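Local coordinates for protein trans-2-enoyl-CoA reductase (Treponema denticola ATCC 35405, PDB 4GGO) that reduces the carbon-carbon double bond of trans-2-enoyl-CoA substrates such as crotonyl-CoA with NADH, in fatty acid biosynthesis, at residues N60-A65 with V276-V281; I32-K37 with G310-I315; V290-L295 with A372-D377. One frame throughout, in Å; residues are numbered along the deposited sequence.

How the contacts relate
Contact 1 lies nearest the middle of the molecule, its centre about 3 Å from that of the chain, while contacts 2 and 3 sit about 14 and 16 Å out. Distance from the centre does not set burial: the touching residues of contact 3 are all buried, whereas contacts 1 and 2 each keep a partly exposed side. Contact 1 joins the NAD(+)-binding start of helix 61-74 to the cofactor loop after strand 270-276 through a hydrogen bond; contacts 2 and 3 pair helices without one, the former mixing aliphatic and polar groups, the latter mostly apolar. Helix 311-323 links contacts 1 and 2 through Gln-314 OE1, bonded to Lys-278 N, and Leu-295 of contact 3 packs on 279-281.

Contact 1 of 3, residues N60-A65 with V276-V281; sequences NGYGLA and VNKGLV
Tyr-62 reaches across from the first turn of helix 61-74 and inserts its ring between Asn-277 and Leu-280, with its hydroxyl on the backbone of Lys-278. Packing is closest on the buried side. There the side chain of Asn-277 runs along the ring in the opposite direction, its CB 3.6 Å from Tyr-62 CE2 and its amide above the ring centre, standing nearly perpendicular to it (planes 87° apart). At the far end, Tyr-62 OH donates to Lys-278 O over 2.9 Å; this oxygen lies near the plane of the ring, but the hydroxyl approaches from 45° out of the carbonyl plane. Lys-278 CG crosses beside the same hydroxyl, 3.4 Å from Tyr-62 OH.

These residues belong to the Rossmann-type cofactor site: residues 57-62 run from the loop after strand 52-56 into the start of helix 61-74. The loop 276-281 follows strand 270-276 of the same parallel sheet. Asn-60, Gly-61, Tyr-62, Leu-280 and Val-281 are among the residues that bind NAD(+), so the phenol ties together two parts of one pocket. Gly-61, with its positive phi of 58°, turns the chain immediately before the tyrosine.

The other face of the ring is more loosely covered and lies on the partly exposed side. Leu-280 supplies CD1 over that face, while its CD2 comes 3.7 Å from Tyr-62 CE2 with no polar link. Lys-278, by contrast, folds its chain back through bends at chi3 and chi4, which bring NZ to 2.9 Å from Gly-279 O; Glu-309 O adds a weak second bond. Further grip on this loop comes from Gln-314 OE1, which accepts from Lys-278 N, and from Glu-344 OE1, which accepts from Gly-279 N.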
loop_
_atom_site.group_PDB
_atom_site.type_symbol
_atom_site.label_atom_id
_atom_site.label_comp_id
_atom_site.label_asym_id
_atom_site.label_seq_id
_atom_site.Cartn_x
_atom_site.Cartn_y
_atom_site.Cartn_z
ATOM N N ASN A 60 0.782 -4.657 -5.415
ATOM C CA ASN A 60 1.152 -5.070 -4.065
ATOM C C ASN A 60 0.541 -4.197 -2.977
ATOM O O ASN A 60 0.043 -3.104 -3.249
ATOM C CB ASN A 60 2.673 -5.090 -3.909
ATOM C CG ASN A 60 3.261 -3.701 -3.769
ATOM O OD1 ASN A 60 3.317 -2.936 -4.731
ATOM N ND2 ASN A 60 3.711 -3.370 -2.564
ATOM N N GLY A 61 0.586 -4.696 -1.745
ATOM C CA GLY A 61 0.148 -3.942 -0.585
ATOM C C GLY A 61 -1.290 -3.466 -0.643
ATOM O O GLY A 61 -2.190 -4.208 -1.035
ATOM N N TYR A 62 -1.496 -2.214 -0.253
ATOM C CA TYR A 62 -2.829 -1.628 -0.187
ATOM C C TYR A 62 -3.458 -1.474 -1.568
ATOM O O TYR A 62 -4.678 -1.539 -1.713
ATOM C CB TYR A 62 -2.775 -0.279 0.533
ATOM C CG TYR A 62 -2.543 -0.398 2.025
ATOM C CD1 TYR A 62 -3.254 -1.319 2.786
ATOM C CD2 TYR A 62 -1.607 0.402 2.671
ATOM C CE1 TYR A 62 -3.049 -1.433 4.150
ATOM C CE2 TYR A 62 -1.392 0.293 4.034
ATOM C CZ TYR A 62 -2.114 -0.627 4.768
ATOM O OH TYR A 62 -1.906 -0.740 6.124
ATOM N N GLY A 63 -2.620 -1.270 -2.580
ATOM C CA GLY A 63 -3.100 -1.156 -3.945
ATOM C C GLY A 63 -3.713 -2.456 -4.430
ATOM O O GLY A 63 -4.827 -2.471 -4.950
ATOM N N LEU A 64 -2.979 -3.550 -4.253
ATOM C CA LEU A 64 -3.461 -4.876 -4.626
ATOM C C LEU A 64 -4.746 -5.238 -3.883
ATOM O O LEU A 64 -5.688 -5.769 -4.473
ATOM C CB LEU A 64 -2.384 -5.928 -4.347
ATOM C CG LEU A 64 -2.768 -7.395 -4.548
ATOM C CD1 LEU A 64 -3.195 -7.653 -5.984
ATOM C CD2 LEU A 64 -1.616 -8.308 -4.150
ATOM N N ALA A 65 -4.780 -4.944 -2.588
ATOM C CA ALA A 65 -5.953 -5.236 -1.773
ATOM C C ALA A 65 -7.152 -4.402 -2.217
ATOM O O ALA A 65 -8.297 -4.845 -2.126
ATOM C CB ALA A 65 -5.651 -5.000 -0.299
ATOM N N VAL A 276 -5.666 7.618 5.728
ATOM C CA VAL A 276 -4.568 7.244 6.606
ATOM C C VAL A 276 -4.752 5.802 7.053
ATOM O O VAL A 276 -5.695 5.481 7.776
ATOM C CB VAL A 276 -4.481 8.161 7.838
ATOM C CG1 VAL A 276 -3.174 7.922 8.579
ATOM C CG2 VAL A 276 -4.594 9.618 7.419
ATOM N N ASN A 277 -3.850 4.934 6.606
ATOM C CA ASN A 277 -3.937 3.514 6.913
ATOM C C ASN A 277 -3.026 3.121 8.073
ATOM O O ASN A 277 -2.258 3.942 8.575
ATOM C CB ASN A 277 -3.607 2.683 5.673
ATOM C CG ASN A 277 -4.573 2.935 4.527
ATOM O OD1 ASN A 277 -5.434 3.813 4.604
ATOM N ND2 ASN A 277 -4.427 2.166 3.454
ATOM N N LYS A 278 -3.116 1.863 8.494
ATOM C CA LYS A 278 -2.308 1.379 9.607
ATOM C C LYS A 278 -0.874 1.097 9.170
ATOM O O LYS A 278 -0.574 1.050 7.976
ATOM C CB LYS A 278 -2.921 0.118 10.221
ATOM C CG LYS A 278 -2.677 -1.153 9.420
ATOM C CD LYS A 278 -3.310 -2.364 10.093
ATOM C CE LYS A 278 -2.622 -2.704 11.408
ATOM N NZ LYS A 278 -1.245 -3.232 11.194
ATOM N N GLY A 279 0.007 0.909 10.146
ATOM C CA GLY A 279 1.394 0.595 9.867
ATOM C C GLY A 279 1.563 -0.845 9.431
ATOM O O GLY A 279 0.850 -1.734 9.895
ATOM N N LEU A 280 2.512 -1.072 8.530
ATOM C CA LEU A 280 2.772 -2.407 8.010
ATOM C C LEU A 280 4.221 -2.521 7.563
ATOM O O LEU A 280 4.904 -1.512 7.385
ATOM C CB LEU A 280 1.849 -2.720 6.828
ATOM C CG LEU A 280 2.237 -2.123 5.470
ATOM C CD1 LEU A 280 1.516 -2.842 4.343
ATOM C CD2 LEU A 280 1.950 -0.629 5.409
ATOM N N VAL A 281 4.686 -3.752 7.381
ATOM C CA VAL A 281 6.037 -3.985 6.894
ATOM C C VAL A 281 6.142 -3.562 5.436
ATOM O O VAL A 281 5.423 -4.075 4.579
ATOM C CB VAL A 281 6.438 -5.466 7.008
ATOM C CG1 VAL A 281 7.825 -5.686 6.418
ATOM C CG2 VAL A 281 6.388 -5.921 8.458
#

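Contact 2 of 3, residues I32-K37 with G310-I315; sequences IEYTKK and GCIEQI
Tyr-34 lays its ring against Ile-312 and Glu-313, where helices 21-38 and 311-323 pack side by side in the helical layer of this Rossmann-fold enzyme. The two short helical segments run in roughly the same direction, 29° apart, with axes 10.1 Å from each other at closest approach. Both helices also touch helix 61-74, which starts in the NAD(+) site: Thr-35 meets Ile-68, and Ile-315 meets Ala-65.

On the partly exposed side, Tyr-34 CG is anti to the backbone N (chi1 177°), which carries the ring across to the neighbouring helix. Glu-313 crosses it at about a right angle, with CG 3.5 Å from Tyr-34 OH. A bend at chi2 then brings Glu-313 OE2 over one face of the Tyr-34 ring, 4.1 Å above the ring plane and toward the rim on the CE1 side. The other oxygen is occupied within its own helix end, for Glu-313 OE1 accepts from Gly-310 N, the N-cap residue, over 2.9 Å. Ile-312 passes alongside the ring and brings CG2 to 3.9 Å from Tyr-34 CD2.

Deeper in, Thr-35 directs its hydroxyl to Gln-31 O, one turn back in helix 21-38. That hydroxyl also meets the aliphatic tip of Ile-312 closely: Thr-35 OG1 lies 3.3 Å from Ile-312 CD1.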
loop_
_atom_site.group_PDB
_atom_site.type_symbol
_atom_site.label_atom_id
_atom_site.label_comp_id
_atom_site.label_asym_id
_atom_site.label_seq_id
_atom_site.Cartn_x
_atom_site.Cartn_y
_atom_site.Cartn_z
ATOM N N ILE A 32 -8.309 -13.038 -2.095
ATOM C CA ILE A 32 -9.583 -13.167 -2.792
ATOM C C ILE A 32 -10.570 -13.968 -1.952
ATOM O O ILE A 32 -11.733 -13.589 -1.818
ATOM C CB ILE A 32 -9.411 -13.842 -4.169
ATOM C CG1 ILE A 32 -8.536 -12.979 -5.077
ATOM C CG2 ILE A 32 -10.764 -14.082 -4.823
ATOM C CD1 ILE A 32 -8.180 -13.641 -6.387
ATOM N N GLU A 33 -10.096 -15.072 -1.379
ATOM C CA GLU A 33 -10.946 -15.919 -0.548
ATOM C C GLU A 33 -11.455 -15.169 0.679
ATOM O O GLU A 33 -12.615 -15.318 1.065
ATOM C CB GLU A 33 -10.209 -17.193 -0.124
ATOM C CG GLU A 33 -11.047 -18.122 0.748
ATOM C CD GLU A 33 -10.310 -19.386 1.147
ATOM O OE1 GLU A 33 -9.200 -19.622 0.626
ATOM O OE2 GLU A 33 -10.843 -20.145 1.985
ATOM N N TYR A 34 -10.591 -14.362 1.288
ATOM C CA TYR A 34 -10.998 -13.563 2.437
ATOM C C TYR A 34 -12.052 -12.542 2.033
ATOM O O TYR A 34 -13.053 -12.363 2.727
ATOM C CB TYR A 34 -9.806 -12.842 3.074
ATOM C CG TYR A 34 -10.214 -11.944 4.223
ATOM C CD1 TYR A 34 -10.355 -12.452 5.508
ATOM C CD2 TYR A 34 -10.473 -10.592 4.021
ATOM C CE1 TYR A 34 -10.736 -11.640 6.559
ATOM C CE2 TYR A 34 -10.857 -9.773 5.068
ATOM C CZ TYR A 34 -10.985 -10.302 6.334
ATOM O OH TYR A 34 -11.364 -9.492 7.380
ATOM N N THR A 35 -11.811 -11.872 0.911
ATOM C CA THR A 35 -12.704 -10.827 0.423
ATOM C C THR A 35 -14.115 -11.353 0.159
ATOM O O THR A 35 -15.103 -10.686 0.465
ATOM C CB THR A 35 -12.151 -10.171 -0.860
ATOM O OG1 THR A 35 -10.839 -9.655 -0.605
ATOM C CG2 THR A 35 -13.055 -9.036 -1.316
ATOM N N LYS A 36 -14.203 -12.554 -0.406
ATOM C CA LYS A 36 -15.496 -13.178 -0.671
ATOM C C LYS A 36 -16.236 -13.484 0.629
ATOM O O LYS A 36 -17.467 -13.460 0.674
ATOM C CB LYS A 36 -15.322 -14.457 -1.494
ATOM C CG LYS A 36 -14.861 -14.221 -2.925
ATOM C CD LYS A 36 -14.684 -15.536 -3.668
ATOM C CE LYS A 36 -14.323 -15.306 -5.126
ATOM N NZ LYS A 36 -15.415 -14.613 -5.863
ATOM N N LYS A 37 -15.480 -13.766 1.685
ATOM C CA LYS A 37 -16.069 -14.056 2.988
ATOM C C LYS A 37 -16.341 -12.782 3.777
ATOM O O LYS A 37 -17.232 -12.747 4.623
ATOM C CB LYS A 37 -15.154 -14.966 3.807
ATOM C CG LYS A 37 -14.887 -16.320 3.182
ATOM C CD LYS A 37 -14.013 -17.167 4.094
ATOM C CE LYS A 37 -13.699 -18.510 3.460
ATOM N NZ LYS A 37 -14.938 -19.254 3.104
ATOM N N GLY A 310 -4.170 -6.952 8.341
ATOM C CA GLY A 310 -3.210 -6.882 7.255
ATOM C C GLY A 310 -3.798 -5.993 6.176
ATOM O O GLY A 310 -4.766 -5.274 6.426
ATOM N N CYS A 311 -3.227 -6.042 4.979
ATOM C CA CYS A 311 -3.693 -5.200 3.881
ATOM C C CYS A 311 -5.144 -5.474 3.498
ATOM O O CYS A 311 -5.948 -4.549 3.396
ATOM C CB CYS A 311 -2.793 -5.366 2.658
ATOM S SG CYS A 311 -1.102 -4.817 2.939
ATOM N N ILE A 312 -5.477 -6.744 3.292
ATOM C CA ILE A 312 -6.808 -7.100 2.808
ATOM C C ILE A 312 -7.886 -6.858 3.869
ATOM O O ILE A 312 -9.026 -6.533 3.537
ATOM C CB ILE A 312 -6.863 -8.555 2.264
ATOM C CG1 ILE A 312 -8.110 -8.762 1.399
ATOM C CG2 ILE A 312 -6.785 -9.574 3.396
ATOM C CD1 ILE A 312 -8.136 -7.907 0.149
ATOM N N GLU A 313 -7.523 -6.993 5.143
ATOM C CA GLU A 313 -8.460 -6.699 6.224
ATOM C C GLU A 313 -8.714 -5.197 6.294
ATOM O O GLU A 313 -9.854 -4.754 6.431
ATOM C CB GLU A 313 -7.934 -7.210 7.570
ATOM C CG GLU A 313 -7.939 -8.725 7.721
ATOM C CD GLU A 313 -6.742 -9.392 7.066
ATOM O OE1 GLU A 313 -5.791 -8.677 6.683
ATOM O OE2 GLU A 313 -6.753 -10.633 6.938
ATOM N N GLN A 314 -7.636 -4.425 6.190
ATOM C CA GLN A 314 -7.704 -2.968 6.191
ATOM C C GLN A 314 -8.605 -2.424 5.088
ATOM O O GLN A 314 -9.492 -1.612 5.342
ATOM C CB GLN A 314 -6.301 -2.383 6.014
ATOM C CG GLN A 314 -5.541 -2.168 7.300
ATOM C CD GLN A 314 -5.714 -0.766 7.842
ATOM O OE1 GLN A 314 -5.190 0.195 7.279
ATOM N NE2 GLN A 314 -6.451 -0.640 8.941
ATOM N N ILE A 315 -8.367 -2.875 3.860
ATOM C CA ILE A 315 -9.050 -2.316 2.700
ATOM C C ILE A 315 -10.510 -2.754 2.589
ATOM O O ILE A 315 -11.373 -1.959 2.216
ATOM C CB ILE A 315 -8.287 -2.622 1.398
ATOM C CG1 ILE A 315 -6.852 -2.101 1.502
ATOM C CG2 ILE A 315 -8.993 -2.001 0.209
ATOM C CD1 ILE A 315 -6.757 -0.654 1.940
#

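Contact 3 of 3, residues V290-L295 with A372-D377; sequences VIPLYL and AGYRHD
Leu-295 and Tyr-374, whose CA atoms are 7.7 Å apart, mark the closest backbone approach between the N-terminal part of helix 291-305 and helix 371-380. This helix-to-helix packing joins the catalytic region to the C-terminal part of the chain, beside the NAD(+) loop. Val-290 is the N-cap of helix 291-305 and Pro-292 stands in its first turn; the backbone carbonyl of that proline faces the tyrosine, with Pro-292 O 3.8 Å from Tyr-374 CE2.

Tyr-374 does most of the reaching. A chi1 of -164°, trans to the amide nitrogen, swings the ring out beside Pro-292, pointing the same way and leaving the hydroxyl next to the pyrrolidine: Tyr-374 OH is 3.8 Å from Pro-292 CB. Leu-295 comes to the ring edge instead, its CB near the ring plane and 4.0 Å from Tyr-374 CE2, with CD1 touching the same carbon.

Val-281, which binds NAD(+), also packs on Tyr-374, so the ring touches both the cofactor loop and helix 291-305. No hydrogen bond forms across the segments; Tyr-374 OH stays 5.1 Å from Pro-292 O. Cohesion here therefore rests on van der Waals contact of buried, mostly apolar surfaces.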
loop_
_atom_site.group_PDB
_atom_site.type_symbol
_atom_site.label_atom_id
_atom_site.label_comp_id
_atom_site.label_asym_id
_atom_site.label_seq_id
_atom_site.Cartn_x
_atom_site.Cartn_y
_atom_site.Cartn_z
ATOM N N VAL A 290 13.213 2.914 14.910
ATOM C CA VAL A 290 12.005 2.643 15.702
ATOM C C VAL A 290 10.966 1.758 14.997
ATOM O O VAL A 290 10.435 0.827 15.604
ATOM C CB VAL A 290 11.341 3.935 16.252
ATOM C CG1 VAL A 290 10.129 3.593 17.110
ATOM C CG2 VAL A 290 12.348 4.752 17.050
ATOM N N ILE A 291 10.699 2.040 13.725
ATOM C CA ILE A 291 9.624 1.371 12.976
ATOM C C ILE A 291 9.541 -0.166 13.079
ATOM O O ILE A 291 8.468 -0.696 13.368
ATOM C CB ILE A 291 9.576 1.835 11.492
ATOM C CG1 ILE A 291 8.908 3.206 11.392
ATOM C CG2 ILE A 291 8.822 0.833 10.630
ATOM C CD1 ILE A 291 7.485 3.231 11.907
ATOM N N PRO A 292 10.658 -0.884 12.857
ATOM C CA PRO A 292 10.554 -2.347 12.940
ATOM C C PRO A 292 10.212 -2.839 14.345
ATOM O O PRO A 292 9.476 -3.816 14.485
ATOM C CB PRO A 292 11.958 -2.820 12.549
ATOM C CG PRO A 292 12.522 -1.701 11.747
ATOM C CD PRO A 292 11.999 -0.468 12.411
ATOM N N LEU A 293 10.742 -2.170 15.364
ATOM C CA LEU A 293 10.453 -2.534 16.747
ATOM C C LEU A 293 9.016 -2.179 17.105
ATOM O O LEU A 293 8.338 -2.927 17.807
ATOM C CB LEU A 293 11.418 -1.835 17.706
ATOM C CG LEU A 293 11.152 -2.073 19.195
ATOM C CD1 LEU A 293 11.246 -3.556 19.528
ATOM C CD2 LEU A 293 12.109 -1.266 20.056
ATOM N N TYR A 294 8.561 -1.027 16.625
ATOM C CA TYR A 294 7.191 -0.590 16.846
ATOM C C TYR A 294 6.189 -1.555 16.218
ATOM O O TYR A 294 5.246 -1.994 16.877
ATOM C CB TYR A 294 6.981 0.819 16.290
ATOM C CG TYR A 294 5.528 1.224 16.203
ATOM C CD1 TYR A 294 4.788 1.473 17.352
ATOM C CD2 TYR A 294 4.896 1.362 14.974
ATOM C CE1 TYR A 294 3.459 1.843 17.282
ATOM C CE2 TYR A 294 3.564 1.733 14.892
ATOM C CZ TYR A 294 2.851 1.971 16.051
ATOM O OH TYR A 294 1.528 2.342 15.981
ATOM N N LEU A 295 6.404 -1.880 14.945
ATOM C CA LEU A 295 5.515 -2.779 14.212
ATOM C C LEU A 295 5.459 -4.168 14.836
ATOM O O LEU A 295 4.385 -4.747 14.970
ATOM C CB LEU A 295 5.942 -2.887 12.747
ATOM C CG LEU A 295 5.705 -1.652 11.877
ATOM C CD1 LEU A 295 6.248 -1.878 10.480
ATOM C CD2 LEU A 295 4.226 -1.310 11.829
ATOM N N ALA A 372 7.887 -13.185 14.590
ATOM C CA ALA A 372 7.418 -14.222 13.679
ATOM C C ALA A 372 6.452 -13.644 12.651
ATOM O O ALA A 372 6.559 -13.925 11.457
ATOM C CB ALA A 372 6.756 -15.351 14.455
ATOM N N GLY A 373 5.508 -12.835 13.122
ATOM C CA GLY A 373 4.561 -12.175 12.244
ATOM C C GLY A 373 5.248 -11.208 11.297
ATOM O O GLY A 373 4.852 -11.069 10.141
ATOM N N TYR A 374 6.285 -10.540 11.793
ATOM C CA TYR A 374 7.046 -9.594 10.983
ATOM C C TYR A 374 7.770 -10.322 9.856
ATOM O O TYR A 374 7.742 -9.881 8.706
ATOM C CB TYR A 374 8.052 -8.832 11.848
ATOM C CG TYR A 374 8.607 -7.577 11.205
ATOM C CD1 TYR A 374 9.546 -7.651 10.183
ATOM C CD2 TYR A 374 8.202 -6.318 11.631
ATOM C CE1 TYR A 374 10.057 -6.511 9.596
ATOM C CE2 TYR A 374 8.710 -5.169 11.050
ATOM C CZ TYR A 374 9.638 -5.272 10.034
ATOM O OH TYR A 374 10.150 -4.136 9.451
ATOM N N ARG A 375 8.425 -11.431 10.193
ATOM C CA ARG A 375 9.139 -12.229 9.199
ATOM C C ARG A 375 8.191 -12.725 8.116
ATOM O O ARG A 375 8.530 -12.727 6.933
ATOM C CB ARG A 375 9.844 -13.420 9.855
ATOM C CG ARG A 375 11.033 -13.050 10.726
ATOM C CD ARG A 375 11.820 -14.287 11.137
ATOM N NE ARG A 375 11.021 -15.218 11.929
ATOM C CZ ARG A 375 10.959 -15.205 13.256
ATOM N NH1 ARG A 375 11.648 -14.306 13.945
ATOM N NH2 ARG A 375 10.208 -16.091 13.895
ATOM N N HIS A 376 6.997 -13.142 8.529
ATOM C CA HIS A 376 6.001 -13.643 7.592
ATOM C C HIS A 376 5.556 -12.566 6.609
ATOM O O HIS A 376 5.519 -12.801 5.404
ATOM C CB HIS A 376 4.786 -14.203 8.332
ATOM C CG HIS A 376 3.691 -14.666 7.422
ATOM N ND1 HIS A 376 3.799 -15.799 6.645
ATOM C CD2 HIS A 376 2.473 -14.139 7.152
ATOM C CE1 HIS A 376 2.692 -15.956 5.943
ATOM N NE2 HIS A 376 1.871 -14.961 6.230
ATOM N N ASP A 377 5.218 -11.389 7.127
ATOM C CA ASP A 377 4.765 -10.288 6.281
ATOM C C ASP A 377 5.846 -9.845 5.302
ATOM O O ASP A 377 5.563 -9.556 4.139
ATOM C CB ASP A 377 4.298 -9.103 7.127
ATOM C CG ASP A 377 2.985 -9.374 7.834
ATOM O OD1 ASP A 377 2.320 -10.374 7.487
ATOM O OD2 ASP A 377 2.613 -8.585 8.727
#